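Local coordinates for clavulanic acid biosynthesis oligopeptide binding protein 2 (Streptomyces clavuligerus, PDB 2WOL), which probably binds peptides as an extracellular solute-binding protein belonging to the biosynthetic pathway of the beta-lactamase inhibitor clavulanic acid, at residues 217-220 against 224-227; 250-255 against 267-272. All coordinates share one frame; numbering follows the deposited sequence.

Contact 1 of 2, residues 217-220 against 224-227; sequences VARH and TLLH
Arg219 pairs with His227 and His220 with Leu226 where strands 215-221 and 225-230 form a beta hairpin; the short axes approach to 4.7 Å at 168°, close to antiparallel. Arg219 and His227 make the hydrogen-bonded pair, in which His227 N gives a nearly straight bond (171°) to Arg219 O at 2.8 Å. The return side is a classic beta bulge: Ala218 N at 2.8 Å and Arg219 N at 3.3 Å both donate to His227 O, reaching it from the same face of its carbonyl plane. A small alanine fits this bulge position. The extra residue also lets Val217 and His220 lie on the same face of the sheet, where both meet Leu226. Its methyl CD1 lies 3.8 Å from Val217 CG1, the two side chains crossing at about a right angle, and 3.7 Å from His220 CB. The imidazole of His220 turns its ND1 to Leu225 O for a weak, bent bond of 3.3 Å. Leu226, buried here, also packs on Leu251 and Leu46.

Arg219, Leu225 and His227 gather on the other face. Leu225 CG sits between its own backbone N and carbonyl carbon (chi1 61°), which brings the delta methyls across to the extended arginine; CD2 lies 4.0 Å from Arg219 NH1, over one face of the guanidinium. CD1 also rests over one face of the His227 ring, toward its rim, while His227 ND1 is hydrogen-bonded to Arg248 and Arg219 NH2 has a long, weak ion pair with Glu221 OE1. The chemistry is thus divided: the Leu226 face packs against the protein with aliphatic groups and a histidine that touches Asp42, Val43 and Leu46, whereas on the solvent side a leucine shields the flat surfaces of two polar groups.

Contact 2 of 2, residues 250-255 against 267-272; sequences ELTIGL and GEFDIN
Thr252 OG1 meets the edge of the Phe269 ring, near its plane, 3.4 Å from CE2. This is a polar contact without a hydrogen bond, in which the slightly positive ring C-H would probably suit the partial negative charge of the hydroxyl oxygen. Thr252 CG2, anti to the backbone N, extends the same contact to 3.9 Å from Phe269 CZ, and the two side chains cross at about a right angle. Threonine serves well here because its branched beta carbon offers oxygen and methyl together to the end of the ring. Leu255, from the same segment, comes to meet the ring obliquely, its CD1 3.8 Å from Phe269 CE1.

The backbones stay well apart, with the alpha carbons of Thr252 and Phe269 separated by 8.5 Å, because strand 34-39 runs between strands 248-253 and 271-272 in the sheet. A long aromatic side chain can span that width. Helix 257-265 links these two parallel strands in a beta-alpha-beta crossover, and it ends in a Schellman motif at Gly267, where positive phi favours glycine. Phe269 and Leu255 also touch Val38 and Arg263, so the ring sits between sheet and crossover helix, held mostly by carbon contacts.

How the contacts relate
Both contacts belong to the same mixed five-stranded sheet, and their centres lie 13 Å apart. Contact 1 is at the surface and joins chain neighbours through a tight hairpin at one margin, so backbone hydrogen bonds dominate it. Contact 2 is partly buried, spans an intervening strand next to the helix of a crossover, and depends on side chains alone. Strands 225-230 and 248-253 couple them: Leu226 O lies 2.8 Å from Leu251 N, and Thr224 O lies 3.0 Å from Ile253 N, both probable hydrogen bonds. Each strand thereby serves two neighbours, and the chemistry passes from backbone pairing at the sheet's edge to aromatic and aliphatic packing beneath the helix.

Contact 1 of 2, residues 217-220 against 224-227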
loop_
_atom_site.group_PDB
_atom_site.type_symbol
_atom_site.label_atom_id
_atom_site.label_comp_id
_atom_site.label_asym_id
_atom_site.label_seq_id
_atom_site.Cartn_x
_atom_site.Cartn_y
_atom_site.Cartn_z
ATOM N N VAL A 217 -13.394 -0.301 -19.700
ATOM C CA VAL A 217 -13.725 1.116 -19.637
ATOM C C VAL A 217 -14.705 1.472 -20.757
ATOM O O VAL A 217 -14.400 1.290 -21.939
ATOM C CB VAL A 217 -12.461 2.006 -19.750
ATOM C CG1 VAL A 217 -12.831 3.479 -19.652
ATOM C CG2 VAL A 217 -11.433 1.635 -18.682
ATOM N N ALA A 218 -15.883 1.965 -20.377
ATOM C CA ALA A 218 -16.879 2.428 -21.343
ATOM C C ALA A 218 -16.695 3.915 -21.623
ATOM O O ALA A 218 -16.815 4.364 -22.769
ATOM C CB ALA A 218 -18.287 2.151 -20.838
ATOM N N ARG A 219 -16.404 4.674 -20.570
ATOM C CA ARG A 219 -16.169 6.104 -20.689
ATOM C C ARG A 219 -15.411 6.625 -19.480
ATOM O O ARG A 219 -15.703 6.248 -18.349
ATOM C CB ARG A 219 -17.492 6.859 -20.842
ATOM C CG ARG A 219 -17.330 8.315 -21.239
ATOM C CD ARG A 219 -18.664 9.026 -21.232
ATOM N NE ARG A 219 -18.485 10.468 -21.095
ATOM C CZ ARG A 219 -19.418 11.305 -20.657
ATOM N NH1 ARG A 219 -20.615 10.852 -20.299
ATOM N NH2 ARG A 219 -19.149 12.600 -20.565
ATOM N N HIS A 220 -14.428 7.482 -19.736
ATOM C CA HIS A 220 -13.749 8.221 -18.685
ATOM C C HIS A 220 -13.813 9.698 -19.041
ATOM O O HIS A 220 -13.334 10.109 -20.103
ATOM C CB HIS A 220 -12.295 7.762 -18.542
ATOM C CG HIS A 220 -11.493 8.567 -17.564
ATOM N ND1 HIS A 220 -11.920 8.829 -16.280
ATOM C CD2 HIS A 220 -10.278 9.152 -17.683
ATOM C CE1 HIS A 220 -11.006 9.548 -15.652
ATOM N NE2 HIS A 220 -10.000 9.758 -16.481
ATOM N N THR A 224 -14.628 13.816 -13.508
ATOM C CA THR A 224 -16.088 13.790 -13.588
ATOM C C THR A 224 -16.687 12.398 -13.376
ATOM O O THR A 224 -17.486 12.193 -12.454
ATOM C CB THR A 224 -16.574 14.401 -14.925
ATOM O OG1 THR A 224 -16.072 15.740 -15.037
ATOM C CG2 THR A 224 -18.097 14.424 -15.001
ATOM N N LEU A 225 -16.312 11.447 -14.226
ATOM C CA LEU A 225 -16.871 10.103 -14.134
ATOM C C LEU A 225 -16.002 9.037 -14.787
ATOM O O LEU A 225 -15.151 9.330 -15.635
ATOM C CB LEU A 225 -18.298 10.063 -14.715
ATOM C CG LEU A 225 -18.532 10.416 -16.191
ATOM C CD1 LEU A 225 -18.238 9.235 -17.113
ATOM C CD2 LEU A 225 -19.971 10.892 -16.392
ATOM N N LEU A 226 -16.237 7.795 -14.377
ATOM C CA LEU A 226 -15.654 6.629 -15.016
ATOM C C LEU A 226 -16.715 5.544 -15.013
ATOM O O LEU A 226 -17.189 5.133 -13.950
ATOM C CB LEU A 226 -14.398 6.162 -14.268
ATOM C CG LEU A 226 -13.737 4.864 -14.742
ATOM C CD1 LEU A 226 -13.160 5.015 -16.153
ATOM C CD2 LEU A 226 -12.657 4.444 -13.762
ATOM N N HIS A 227 -17.103 5.107 -16.206
ATOM C CA HIS A 227 -18.112 4.067 -16.357
ATOM C C HIS A 227 -17.476 2.808 -16.914
ATOM O O HIS A 227 -16.707 2.865 -17.884
ATOM C CB HIS A 227 -19.249 4.547 -17.264
ATOM C CG HIS A 227 -20.134 5.579 -16.633
ATOM N ND1 HIS A 227 -21.319 5.990 -17.203
ATOM C CD2 HIS A 227 -20.018 6.269 -15.472
ATOM C CE1 HIS A 227 -21.886 6.901 -16.432
ATOM N NE2 HIS A 227 -21.116 7.087 -15.373
#

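Contact 2 of 2, residues 250-255 against 267-272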
loop_
_atom_site.group_PDB
_atom_site.type_symbol
_atom_site.label_atom_id
_atom_site.label_comp_id
_atom_site.label_asym_id
_atom_site.label_seq_id
_atom_site.Cartn_x
_atom_site.Cartn_y
_atom_site.Cartn_z
ATOM N N GLU A 250 -20.460 2.473 -12.146
ATOM C CA GLU A 250 -20.382 3.902 -12.416
ATOM C C GLU A 250 -19.708 4.620 -11.257
ATOM O O GLU A 250 -20.225 4.631 -10.135
ATOM C CB GLU A 250 -21.774 4.480 -12.673
ATOM C CG GLU A 250 -22.393 4.000 -13.976
ATOM C CD GLU A 250 -23.789 4.543 -14.200
ATOM O OE1 GLU A 250 -24.309 5.263 -13.321
ATOM O OE2 GLU A 250 -24.373 4.237 -15.261
ATOM N N LEU A 251 -18.545 5.200 -11.539
ATOM C CA LEU A 251 -17.807 5.992 -10.569
ATOM C C LEU A 251 -18.051 7.483 -10.795
ATOM O O LEU A 251 -17.797 7.998 -11.889
ATOM C CB LEU A 251 -16.304 5.691 -10.656
ATOM C CG LEU A 251 -15.371 6.563 -9.806
ATOM C CD1 LEU A 251 -15.621 6.355 -8.315
ATOM C CD2 LEU A 251 -13.911 6.300 -10.146
ATOM N N THR A 252 -18.544 8.160 -9.757
ATOM C CA THR A 252 -18.666 9.617 -9.742
ATOM C C THR A 252 -17.421 10.181 -9.066
ATOM O O THR A 252 -17.050 9.745 -7.975
ATOM C CB THR A 252 -19.949 10.057 -9.002
ATOM O OG1 THR A 252 -21.089 9.619 -9.750
ATOM C CG2 THR A 252 -20.013 11.570 -8.837
ATOM N N ILE A 253 -16.791 11.150 -9.732
ATOM C CA ILE A 253 -15.473 11.662 -9.354
ATOM C C ILE A 253 -15.513 13.146 -8.988
ATOM O O ILE A 253 -16.244 13.924 -9.604
ATOM C CB ILE A 253 -14.478 11.492 -10.531
ATOM C CG1 ILE A 253 -14.343 10.010 -10.904
ATOM C CG2 ILE A 253 -13.109 12.109 -10.202
ATOM C CD1 ILE A 253 -13.609 9.751 -12.218
ATOM N N GLY A 254 -14.725 13.527 -7.985
ATOM C CA GLY A 254 -14.416 14.940 -7.741
ATOM C C GLY A 254 -15.157 15.650 -6.627
ATOM O O GLY A 254 -15.028 16.865 -6.475
ATOM N N LEU A 255 -15.918 14.901 -5.834
ATOM C CA LEU A 255 -16.663 15.493 -4.722
ATOM C C LEU A 255 -15.772 15.888 -3.552
ATOM O O LEU A 255 -14.802 15.197 -3.231
ATOM C CB LEU A 255 -17.738 14.531 -4.213
ATOM C CG LEU A 255 -18.838 14.109 -5.185
ATOM C CD1 LEU A 255 -19.915 13.352 -4.437
ATOM C CD2 LEU A 255 -19.423 15.307 -5.900
ATOM N N GLY A 267 -27.451 7.422 0.655
ATOM C CA GLY A 267 -27.751 6.347 -0.291
ATOM C C GLY A 267 -27.673 6.716 -1.763
ATOM O O GLY A 267 -28.039 5.912 -2.621
ATOM N N GLU A 268 -27.187 7.922 -2.064
ATOM C CA GLU A 268 -27.039 8.370 -3.455
ATOM C C GLU A 268 -25.890 7.649 -4.158
ATOM O O GLU A 268 -25.875 7.520 -5.387
ATOM C CB GLU A 268 -26.843 9.886 -3.512
ATOM C CG GLU A 268 -28.072 10.685 -3.069
ATOM C CD GLU A 268 -27.756 12.132 -2.726
ATOM O OE1 GLU A 268 -26.951 12.768 -3.438
ATOM O OE2 GLU A 268 -28.326 12.640 -1.741
ATOM N N PHE A 269 -24.933 7.189 -3.364
ATOM C CA PHE A 269 -23.861 6.324 -3.842
ATOM C C PHE A 269 -23.829 5.089 -2.965
ATOM O O PHE A 269 -24.218 5.144 -1.801
ATOM C CB PHE A 269 -22.518 7.055 -3.812
ATOM C CG PHE A 269 -22.529 8.341 -4.575
ATOM C CD1 PHE A 269 -22.606 9.557 -3.909
ATOM C CD2 PHE A 269 -22.507 8.337 -5.969
ATOM C CE1 PHE A 269 -22.639 10.750 -4.619
ATOM C CE2 PHE A 269 -22.537 9.524 -6.684
ATOM C CZ PHE A 269 -22.604 10.735 -6.007
ATOM N N ASP A 270 -23.372 3.980 -3.529
ATOM C CA ASP A 270 -23.377 2.715 -2.811
ATOM C C ASP A 270 -22.183 2.584 -1.878
ATOM O O ASP A 270 -22.337 2.225 -0.710
ATOM C CB ASP A 270 -23.408 1.550 -3.800
ATOM C CG ASP A 270 -24.651 1.558 -4.672
ATOM O OD1 ASP A 270 -25.723 1.993 -4.192
ATOM O OD2 ASP A 270 -24.561 1.120 -5.835
ATOM N N ILE A 271 -21.000 2.883 -2.415
ATOM C CA ILE A 271 -19.720 2.672 -1.745
ATOM C C ILE A 271 -18.723 3.748 -2.170
ATOM O O ILE A 271 -18.713 4.168 -3.328
ATOM C CB ILE A 271 -19.132 1.268 -2.100
ATOM C CG1 ILE A 271 -20.047 0.132 -1.613
ATOM C CG2 ILE A 271 -17.694 1.097 -1.568
ATOM C CD1 ILE A 271 -20.102 -0.060 -0.097
ATOM N N ASN A 272 -17.898 4.189 -1.221
ATOM C CA ASN A 272 -16.762 5.058 -1.515
ATOM C C ASN A 272 -15.593 4.206 -2.021
ATOM O O ASN A 272 -14.970 3.473 -1.250
ATOM C CB ASN A 272 -16.377 5.840 -0.254
ATOM C CG ASN A 272 -15.123 6.679 -0.432
ATOM O OD1 ASN A 272 -14.436 6.596 -1.448
ATOM N ND2 ASN A 272 -14.822 7.495 0.568
#